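PDB 6T5K: Zn-dependent hydrolase, glyoxylase from Echinicola vietnamensis, which probably hydrolyses beta-lactam antibiotics, carbapenems among them, as a zinc-dependent class B metallo-beta-lactamase. Local coordinates for residues Q34-T39 with P173-L178; M59-D64 with K152-H157; D64-V69 with Q92-V97. All coordinates share one frame; numbering follows the deposited sequence.

Contact 1: residues Q34-T39 with P173-L178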
loop_
_atom_site.group_PDB
_atom_site.type_symbol
_atom_site.label_atom_id
_atom_site.label_comp_id
_atom_site.label_asym_id
_atom_site.label_seq_id
_atom_site.Cartn_x
_atom_site.Cartn_y
_atom_site.Cartn_z
ATOM N N GLN A 34 7.012 11.806 -5.172
ATOM C CA GLN A 34 5.785 12.066 -5.905
ATOM C C GLN A 34 5.876 11.371 -7.258
ATOM O O GLN A 34 6.814 11.617 -8.026
ATOM C CB GLN A 34 5.566 13.559 -6.077
ATOM C CG GLN A 34 4.228 13.864 -6.676
ATOM C CD GLN A 34 3.940 15.344 -6.810
ATOM O OE1 GLN A 34 4.778 16.180 -6.496
ATOM N NE2 GLN A 34 2.748 15.675 -7.244
ATOM N N VAL A 35 4.889 10.524 -7.558
ATOM C CA VAL A 35 4.908 9.708 -8.766
ATOM C C VAL A 35 3.775 10.028 -9.724
ATOM O O VAL A 35 3.785 9.532 -10.859
ATOM C CB VAL A 35 4.933 8.204 -8.425
ATOM C CG1 VAL A 35 6.227 7.885 -7.702
ATOM C CG2 VAL A 35 3.717 7.814 -7.596
ATOM N N SER A 36 2.835 10.875 -9.326
ATOM C CA SER A 36 1.767 11.350 -10.200
ATOM C C SER A 36 1.260 12.644 -9.593
ATOM O O SER A 36 1.672 13.012 -8.484
ATOM C CB SER A 36 0.634 10.315 -10.326
ATOM O OG SER A 36 -0.151 10.246 -9.156
ATOM N N PRO A 37 0.334 13.335 -10.261
ATOM C CA PRO A 37 -0.116 14.622 -9.687
ATOM C C PRO A 37 -0.591 14.538 -8.252
ATOM O O PRO A 37 -0.349 15.476 -7.477
ATOM C CB PRO A 37 -1.217 15.080 -10.656
ATOM C CG PRO A 37 -0.765 14.521 -11.969
ATOM C CD PRO A 37 -0.177 13.149 -11.633
ATOM N N HIS A 38 -1.247 13.440 -7.874
ATOM C CA HIS A 38 -1.816 13.308 -6.548
ATOM C C HIS A 38 -1.315 12.110 -5.760
ATOM O O HIS A 38 -1.830 11.865 -4.670
ATOM C CB HIS A 38 -3.344 13.216 -6.633
ATOM C CG HIS A 38 -3.966 14.386 -7.304
ATOM N ND1 HIS A 38 -4.259 14.393 -8.650
ATOM C CD2 HIS A 38 -4.330 15.601 -6.826
ATOM C CE1 HIS A 38 -4.772 15.565 -8.978
ATOM N NE2 HIS A 38 -4.813 16.321 -7.897
ATOM N N THR A 39 -0.378 11.321 -6.274
ATOM C CA THR A 39 0.057 10.153 -5.529
ATOM C C THR A 39 1.564 10.134 -5.345
ATOM O O THR A 39 2.334 10.695 -6.137
ATOM C CB THR A 39 -0.431 8.786 -6.095
ATOM O OG1 THR A 39 0.368 8.374 -7.211
ATOM C CG2 THR A 39 -1.891 8.856 -6.467
ATOM N N PRO A 173 -8.519 6.538 -9.125
ATOM C CA PRO A 173 -8.815 6.597 -10.552
ATOM C C PRO A 173 -8.374 7.887 -11.208
ATOM O O PRO A 173 -8.067 7.899 -12.401
ATOM C CB PRO A 173 -10.339 6.431 -10.599
ATOM C CG PRO A 173 -10.818 6.901 -9.219
ATOM C CD PRO A 173 -9.737 6.386 -8.300
ATOM N N ASP A 174 -8.337 9.003 -10.490
ATOM C CA ASP A 174 -8.047 10.270 -11.166
ATOM C C ASP A 174 -6.694 10.252 -11.863
ATOM O O ASP A 174 -6.537 10.860 -12.929
ATOM C CB ASP A 174 -8.097 11.416 -10.176
ATOM C CG ASP A 174 -9.468 11.642 -9.666
ATOM O OD1 ASP A 174 -9.893 10.785 -8.876
ATOM O OD2 ASP A 174 -10.112 12.632 -10.078
ATOM N N ASP A 175 -5.695 9.610 -11.266
ATOM C CA ASP A 175 -4.383 9.485 -11.889
ATOM C C ASP A 175 -4.171 8.088 -12.474
ATOM O O ASP A 175 -3.048 7.789 -12.927
ATOM C CB ASP A 175 -3.261 9.764 -10.864
ATOM C CG ASP A 175 -3.223 11.198 -10.357
ATOM O OD1 ASP A 175 -4.016 12.066 -10.781
ATOM O OD2 ASP A 175 -2.361 11.446 -9.471
ATOM N N GLN A 176 -5.171 7.215 -12.409
ATOM C CA GLN A 176 -5.055 5.826 -12.889
ATOM C C GLN A 176 -3.839 5.134 -12.235
ATOM O O GLN A 176 -2.965 4.552 -12.885
ATOM C CB GLN A 176 -5.041 5.731 -14.427
ATOM C CG GLN A 176 -6.397 5.765 -15.047
ATOM C CD GLN A 176 -7.317 4.536 -14.688
ATOM O OE1 GLN A 176 -6.880 3.504 -14.268
ATOM N NE2 GLN A 176 -8.607 4.695 -14.930
ATOM N N VAL A 177 -3.867 5.163 -10.881
ATOM C CA VAL A 177 -2.806 4.604 -10.060
ATOM C C VAL A 177 -3.363 3.479 -9.208
ATOM O O VAL A 177 -4.401 3.626 -8.558
ATOM C CB VAL A 177 -2.208 5.684 -9.138
ATOM C CG1 VAL A 177 -1.146 5.076 -8.191
ATOM C CG2 VAL A 177 -1.601 6.792 -9.942
ATOM N N LEU A 178 -2.617 2.395 -9.139
ATOM C CA LEU A 178 -2.954 1.281 -8.283
ATOM C C LEU A 178 -1.832 1.080 -7.287
ATOM O O LEU A 178 -0.671 0.919 -7.693
ATOM C CB LEU A 178 -3.076 -0.018 -9.100
ATOM C CG LEU A 178 -3.551 -1.235 -8.293
ATOM C CD1 LEU A 178 -5.061 -1.296 -8.283
ATOM C CD2 LEU A 178 -2.982 -2.541 -8.822
#

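Contact 2: residues M59-D64 with K152-H157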
loop_
_atom_site.group_PDB
_atom_site.type_symbol
_atom_site.label_atom_id
_atom_site.label_comp_id
_atom_site.label_asym_id
_atom_site.label_seq_id
_atom_site.Cartn_x
_atom_site.Cartn_y
_atom_site.Cartn_z
ATOM N N MET A 59 1.727 4.039 -0.169
ATOM C CA MET A 59 1.254 5.095 -1.055
ATOM C C MET A 59 0.618 6.182 -0.199
ATOM O O MET A 59 0.000 5.889 0.819
ATOM C CB MET A 59 0.225 4.558 -2.071
ATOM C CG MET A 59 -0.341 5.651 -2.994
ATOM S SD MET A 59 -1.348 4.996 -4.361
ATOM C CE MET A 59 -2.840 4.529 -3.499
ATOM N N ILE A 60 0.780 7.427 -0.618
ATOM C CA ILE A 60 0.024 8.553 -0.094
ATOM C C ILE A 60 -0.737 9.154 -1.261
ATOM O O ILE A 60 -0.149 9.415 -2.316
ATOM C CB ILE A 60 0.928 9.627 0.533
ATOM C CG1 ILE A 60 2.022 9.002 1.379
ATOM C CG2 ILE A 60 0.073 10.587 1.376
ATOM C CD1 ILE A 60 3.062 9.988 1.778
ATOM N N VAL A 61 -2.036 9.377 -1.080
ATOM C CA VAL A 61 -2.833 10.152 -2.015
ATOM C C VAL A 61 -3.103 11.490 -1.357
ATOM O O VAL A 61 -3.530 11.523 -0.202
ATOM C CB VAL A 61 -4.140 9.425 -2.350
ATOM C CG1 VAL A 61 -4.943 10.229 -3.385
ATOM C CG2 VAL A 61 -3.812 8.020 -2.826
ATOM N N ILE A 62 -2.828 12.581 -2.078
ATOM C CA ILE A 62 -2.992 13.940 -1.559
ATOM C C ILE A 62 -3.824 14.740 -2.554
ATOM O O ILE A 62 -3.493 14.809 -3.743
ATOM C CB ILE A 62 -1.638 14.629 -1.303
ATOM C CG1 ILE A 62 -0.775 13.779 -0.365
ATOM C CG2 ILE A 62 -1.855 16.010 -0.702
ATOM C CD1 ILE A 62 0.632 14.338 -0.091
ATOM N N SER A 63 -4.890 15.371 -2.068
ATOM C CA SER A 63 -5.670 16.261 -2.922
ATOM C C SER A 63 -6.361 17.274 -2.032
ATOM O O SER A 63 -6.907 16.914 -0.985
ATOM C CB SER A 63 -6.716 15.479 -3.736
ATOM O OG SER A 63 -7.324 16.251 -4.766
ATOM N N ASP A 64 -6.334 18.534 -2.462
ATOM C CA ASP A 64 -7.057 19.603 -1.786
ATOM C C ASP A 64 -6.744 19.682 -0.294
ATOM O O ASP A 64 -7.632 19.893 0.534
ATOM C CB ASP A 64 -8.554 19.457 -2.045
ATOM C CG ASP A 64 -8.849 19.113 -3.502
ATOM O OD1 ASP A 64 -8.584 19.975 -4.380
ATOM O OD2 ASP A 64 -9.310 17.963 -3.763
ATOM N N LYS A 152 -11.717 14.326 -4.211
ATOM C CA LYS A 152 -11.567 13.059 -4.896
ATOM C C LYS A 152 -11.800 11.937 -3.899
ATOM O O LYS A 152 -12.142 12.168 -2.729
ATOM C CB LYS A 152 -10.166 12.981 -5.505
ATOM C CG LYS A 152 -9.928 14.057 -6.545
ATOM C CD LYS A 152 -8.536 13.986 -7.140
ATOM C CE LYS A 152 -8.197 15.198 -7.998
ATOM N NZ LYS A 152 -9.217 15.347 -9.088
ATOM N N ALA A 153 -11.583 10.706 -4.363
ATOM C CA ALA A 153 -11.630 9.565 -3.471
ATOM C C ALA A 153 -10.606 8.534 -3.907
ATOM O O ALA A 153 -10.186 8.496 -5.067
ATOM C CB ALA A 153 -13.012 8.908 -3.484
ATOM N N VAL A 154 -10.225 7.675 -2.970
ATOM C CA VAL A 154 -9.441 6.484 -3.240
ATOM C C VAL A 154 -10.297 5.317 -2.781
ATOM O O VAL A 154 -11.093 5.434 -1.847
ATOM C CB VAL A 154 -8.060 6.540 -2.531
ATOM C CG1 VAL A 154 -8.222 6.589 -0.993
ATOM C CG2 VAL A 154 -7.143 5.416 -3.043
ATOM N N PHE A 155 -10.117 4.178 -3.442
ATOM C CA PHE A 155 -10.944 2.993 -3.258
ATOM C C PHE A 155 -10.080 1.840 -2.788
ATOM O O PHE A 155 -8.956 1.657 -3.258
ATOM C CB PHE A 155 -11.636 2.667 -4.588
ATOM C CG PHE A 155 -12.534 3.784 -5.039
ATOM C CD1 PHE A 155 -13.853 3.837 -4.622
ATOM C CD2 PHE A 155 -12.016 4.853 -5.755
ATOM C CE1 PHE A 155 -14.660 4.900 -4.963
ATOM C CE2 PHE A 155 -12.809 5.925 -6.086
ATOM C CZ PHE A 155 -14.146 5.941 -5.721
ATOM N N VAL A 156 -10.597 1.075 -1.843
ATOM C CA VAL A 156 -9.892 -0.085 -1.335
ATOM C C VAL A 156 -10.751 -1.281 -1.690
ATOM O O VAL A 156 -11.972 -1.228 -1.505
ATOM C CB VAL A 156 -9.661 0.005 0.188
ATOM C CG1 VAL A 156 -8.544 -0.956 0.566
ATOM C CG2 VAL A 156 -9.368 1.425 0.630
ATOM N N HIS A 157 -10.142 -2.317 -2.269
ATOM C CA HIS A 157 -10.936 -3.387 -2.856
ATOM C C HIS A 157 -10.272 -4.727 -2.643
ATOM O O HIS A 157 -9.068 -4.851 -2.843
ATOM C CB HIS A 157 -11.123 -3.121 -4.349
ATOM C CG HIS A 157 -12.238 -3.879 -4.994
ATOM N ND1 HIS A 157 -13.299 -3.240 -5.591
ATOM C CD2 HIS A 157 -12.435 -5.203 -5.188
ATOM C CE1 HIS A 157 -14.105 -4.140 -6.126
ATOM N NE2 HIS A 157 -13.615 -5.336 -5.884
#

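Contact 3: residues D64-V69 with Q92-V97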
loop_
_atom_site.group_PDB
_atom_site.type_symbol
_atom_site.label_atom_id
_atom_site.label_comp_id
_atom_site.label_asym_id
_atom_site.label_seq_id
_atom_site.Cartn_x
_atom_site.Cartn_y
_atom_site.Cartn_z
ATOM N N ASP A 64 -6.334 18.534 -2.462
ATOM C CA ASP A 64 -7.057 19.603 -1.786
ATOM C C ASP A 64 -6.744 19.682 -0.294
ATOM O O ASP A 64 -7.632 19.893 0.534
ATOM C CB ASP A 64 -8.554 19.457 -2.045
ATOM C CG ASP A 64 -8.849 19.113 -3.502
ATOM O OD1 ASP A 64 -8.584 19.975 -4.380
ATOM O OD2 ASP A 64 -9.310 17.963 -3.763
ATOM N N GLY A 65 -5.469 19.511 0.056
ATOM C CA GLY A 65 -5.021 19.644 1.428
ATOM C C GLY A 65 -5.338 18.476 2.316
ATOM O O GLY A 65 -5.168 18.587 3.540
ATOM N N GLU A 66 -5.773 17.357 1.747
ATOM C CA GLU A 66 -6.108 16.164 2.504
ATOM C C GLU A 66 -5.306 14.987 1.973
ATOM O O GLU A 66 -4.871 14.981 0.824
ATOM C CB GLU A 66 -7.615 15.872 2.402
ATOM C CG GLU A 66 -8.458 17.027 2.918
ATOM C CD GLU A 66 -9.962 16.781 2.913
ATOM O OE1 GLU A 66 -10.375 15.628 2.691
ATOM O OE2 GLU A 66 -10.714 17.755 3.152
ATOM N N ALA A 67 -5.090 14.003 2.840
ATOM C CA ALA A 67 -4.278 12.855 2.481
ATOM C C ALA A 67 -4.855 11.570 3.051
ATOM O O ALA A 67 -5.460 11.549 4.129
ATOM C CB ALA A 67 -2.862 13.030 3.015
ATOM N N VAL A 68 -4.679 10.487 2.290
ATOM C CA VAL A 68 -4.922 9.135 2.783
ATOM C C VAL A 68 -3.669 8.305 2.561
ATOM O O VAL A 68 -3.039 8.400 1.510
ATOM C CB VAL A 68 -6.121 8.506 2.057
ATOM C CG1 VAL A 68 -6.205 7.016 2.365
ATOM C CG2 VAL A 68 -7.415 9.264 2.409
ATOM N N VAL A 69 -3.285 7.526 3.566
ATOM C CA VAL A 69 -2.075 6.716 3.514
ATOM C C VAL A 69 -2.441 5.239 3.382
ATOM O O VAL A 69 -3.322 4.741 4.087
ATOM C CB VAL A 69 -1.216 6.961 4.766
ATOM C CG1 VAL A 69 0.020 6.076 4.754
ATOM C CG2 VAL A 69 -0.849 8.427 4.884
ATOM N N GLN A 92 -4.373 17.606 6.152
ATOM C CA GLN A 92 -5.292 16.835 6.977
ATOM C C GLN A 92 -5.216 15.366 6.567
ATOM O O GLN A 92 -5.515 15.023 5.417
ATOM C CB GLN A 92 -6.706 17.361 6.773
ATOM C CG GLN A 92 -7.763 16.619 7.519
ATOM C CD GLN A 92 -9.132 17.197 7.281
ATOM O OE1 GLN A 92 -9.457 18.273 7.778
ATOM N NE2 GLN A 92 -9.945 16.488 6.515
ATOM N N VAL A 93 -4.793 14.507 7.484
ATOM C CA VAL A 93 -4.654 13.082 7.207
ATOM C C VAL A 93 -5.967 12.422 7.605
ATOM O O VAL A 93 -6.321 12.343 8.778
ATOM C CB VAL A 93 -3.450 12.460 7.920
ATOM C CG1 VAL A 93 -3.314 11.033 7.483
ATOM C CG2 VAL A 93 -2.206 13.281 7.610
ATOM N N ASN A 94 -6.704 11.967 6.607
ATOM C CA ASN A 94 -8.054 11.475 6.836
ATOM C C ASN A 94 -8.103 10.030 7.285
ATOM O O ASN A 94 -9.032 9.651 8.002
ATOM C CB ASN A 94 -8.859 11.540 5.539
ATOM C CG ASN A 94 -9.161 12.949 5.099
ATOM O OD1 ASN A 94 -9.042 13.892 5.871
ATOM N ND2 ASN A 94 -9.568 13.102 3.853
ATOM N N ALA A 95 -7.162 9.204 6.851
ATOM C CA ALA A 95 -7.265 7.779 7.118
ATOM C C ALA A 95 -5.952 7.126 6.759
ATOM O O ALA A 95 -5.173 7.655 5.953
ATOM C CB ALA A 95 -8.396 7.135 6.303
ATOM N N VAL A 96 -5.729 5.961 7.363
ATOM C CA VAL A 96 -4.692 5.034 6.954
ATOM C C VAL A 96 -5.343 3.690 6.658
ATOM O O VAL A 96 -6.300 3.292 7.333
ATOM C CB VAL A 96 -3.569 4.905 8.003
ATOM C CG1 VAL A 96 -4.104 4.423 9.350
ATOM C CG2 VAL A 96 -2.476 3.981 7.484
ATOM N N VAL A 97 -4.833 3.001 5.640
ATOM C CA VAL A 97 -5.317 1.694 5.231
ATOM C C VAL A 97 -4.173 0.697 5.357
ATOM O O VAL A 97 -3.101 0.914 4.797
ATOM C CB VAL A 97 -5.815 1.712 3.773
ATOM C CG1 VAL A 97 -6.296 0.346 3.343
ATOM C CG2 VAL A 97 -6.917 2.747 3.595
HETATM O O HOH W 1 -12.614 17.233 5.630
#

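Contact 1: residues Q34-T39 with P173-L178
Asp175 lays its carboxylate into the turn formed by Ser36, Pro37 and His38, and both of its oxygens are engaged there. The hydroxyl OG of Ser36 donates to Asp175 OD2 over a short 2.5 Å, arriving on the anti side and somewhat out of the carboxylate plane, while His38 N comes to the syn lone pair of that oxygen at 2.8 Å. OD1 takes the imidazole: His38 ND1 stands 3.2 Å from Asp175 OD1 with a nearly straight N-H (172°). The oxygen lies in the plane of the ring, at its edge, and ring and carboxylate planes are 34° apart. CG of His38 sits beside its own backbone N (chi1 -58°), which lets main-chain and side-chain nitrogens of one residue grip the two oxygens of one acid. Each segment holds the turn between two antiparallel strands, 30-34 and 39-48 in one case, 169-172 and 177-181 in the other, so the contact ties hairpin ends of the two facing sheets in the alpha-beta/beta-alpha sandwich of metallo-beta-lactamases. Gln176 and Val177 both face Phe172 in a G1 beta bulge. A second shell orients the first: Thr39 OG1 donates to Ser36 OG at 2.7 Å, which leaves the serine proton for Asp175. Thr39 O in turn accepts from Val35 N and Ser36 N. Beside the carboxylate, Thr39 and Val177 meet tip to tip, OG1 of Thr39 lying 3.7 Å from CG2 of Val177; the Val177 side chain also touches Leu218 and Ile220 of strand 218-221.

Contact 2: residues M59-D64 with K152-H157
Strand 59-63 and strand 152-157 face each other from different sheets, 8.4 Å apart at their closest and nearly antiparallel (165°), with Val61 nearest Val154 and Ser63 nearest Lys152. At this spacing the backbones do not pair, and alternate side chains fill the gap. CG2 of Val154 points between two residues of the other strand, 4.2 Å from CG2 of Val61 and 4.4 Å from CE of Met59; Val154 is modelled in two conformers, so these distances hold for one of them. The Met59 chain runs extended until its last torsion turns the methyl aside (chi3 74°). This is the interface where the two sheets of the fold face each other, with Val68 and Phe70 of the adjoining strand also touching Val154. Toward the end of strand 59-63 the chemistry turns polar. Ser63 OG lies against the aliphatic part of Lys152, 3.5 Å from both its CD and its CE, and the lysine then bends at its final torsion (chi4 -57°) to bring NZ into a salt bridge with Asp174. Ser63 OG gives its proton to Asp64 OD2 at 2.8 Å, well above the carboxylate plane. That same OD2 is also bonded to Thr151 OG1, while Lys152 NZ remains 5.9 Å from Asp64 OD2.

Contact 3: residues D64-V69 with Q92-V97
Strands 66-69 and 92-97 lie side by side in parallel, Glu66 beside Gln92 and Val69 beside Val96, joined by a ladder of backbone bonds that starts with Gln92 N to Gly65 O and ends with Val97 N to Val69 O. The register slips by one residue at Asn94: its N bonds to Ala67 O at 2.8 Å, but the next rung is Val69 N to Ala95 O, and Ala95 N, buried here, finds no partner. Three side chains make a polar cluster. Asn94 ND2 reaches Glu66 OE1 at 2.9 Å by a straight bond (172°) in its own amide plane, though it approaches from above the carboxylate plane; the two flat groups stand 74° apart. Glu66 and Gln92 lie alongside and point the same way, and Gln92 NE2 donates to Asn94 OD1 at 2.8 Å. A water accepts from Gln92 NE2 and donates to Glu66 OE2, closing the circle. Both strands belong to a beta-alpha-beta unit in which helix 76-88 makes the crossover. The side chains of Val69, Val93 and Val96 lie on the face met by helices: CG2 of Val69 is 4.4 Å from CG1 of Val93, and CB of Val69 is 4.2 Å from CG2 of Val96, with Leu82, Leu86 and Phe112 touching this layer. On the face shared with Glu66, Val68 sets CG2 4.1 Å from CB of Asn94, the two side chains crossing at about a right angle, and rests on Leu147 and Val149 of the other sheet, near which Gly150 N adds a second bond to Glu66 OE1 and Lys148 O receives another from Asn94 ND2. Strand 92-98 leads onward to the zinc ligands His100 and His102.

Overall arrangement
The three contacts illustrate how two facing sheets are held by different means at different levels. Contact 3 works within the large sheet, by backbone pairing, with helices on one face and the second sheet on the other. Contacts 1 and 2 both span the two sheets: contact 2 through Met59, Val61 and Val154 inside, passing to Ser63 and Lys152 at its outer end, contact 1 through a buried carboxylate at the hairpin turns. A backbone bond between Val61 and Val68 links contact 2 to contact 3, while the Lys152–Asp174 salt bridge and the His38 ring tie it to contact 1. Contacts 1 and 3 do not touch. Contact 3 is partly buried, its polar end bridged by a water.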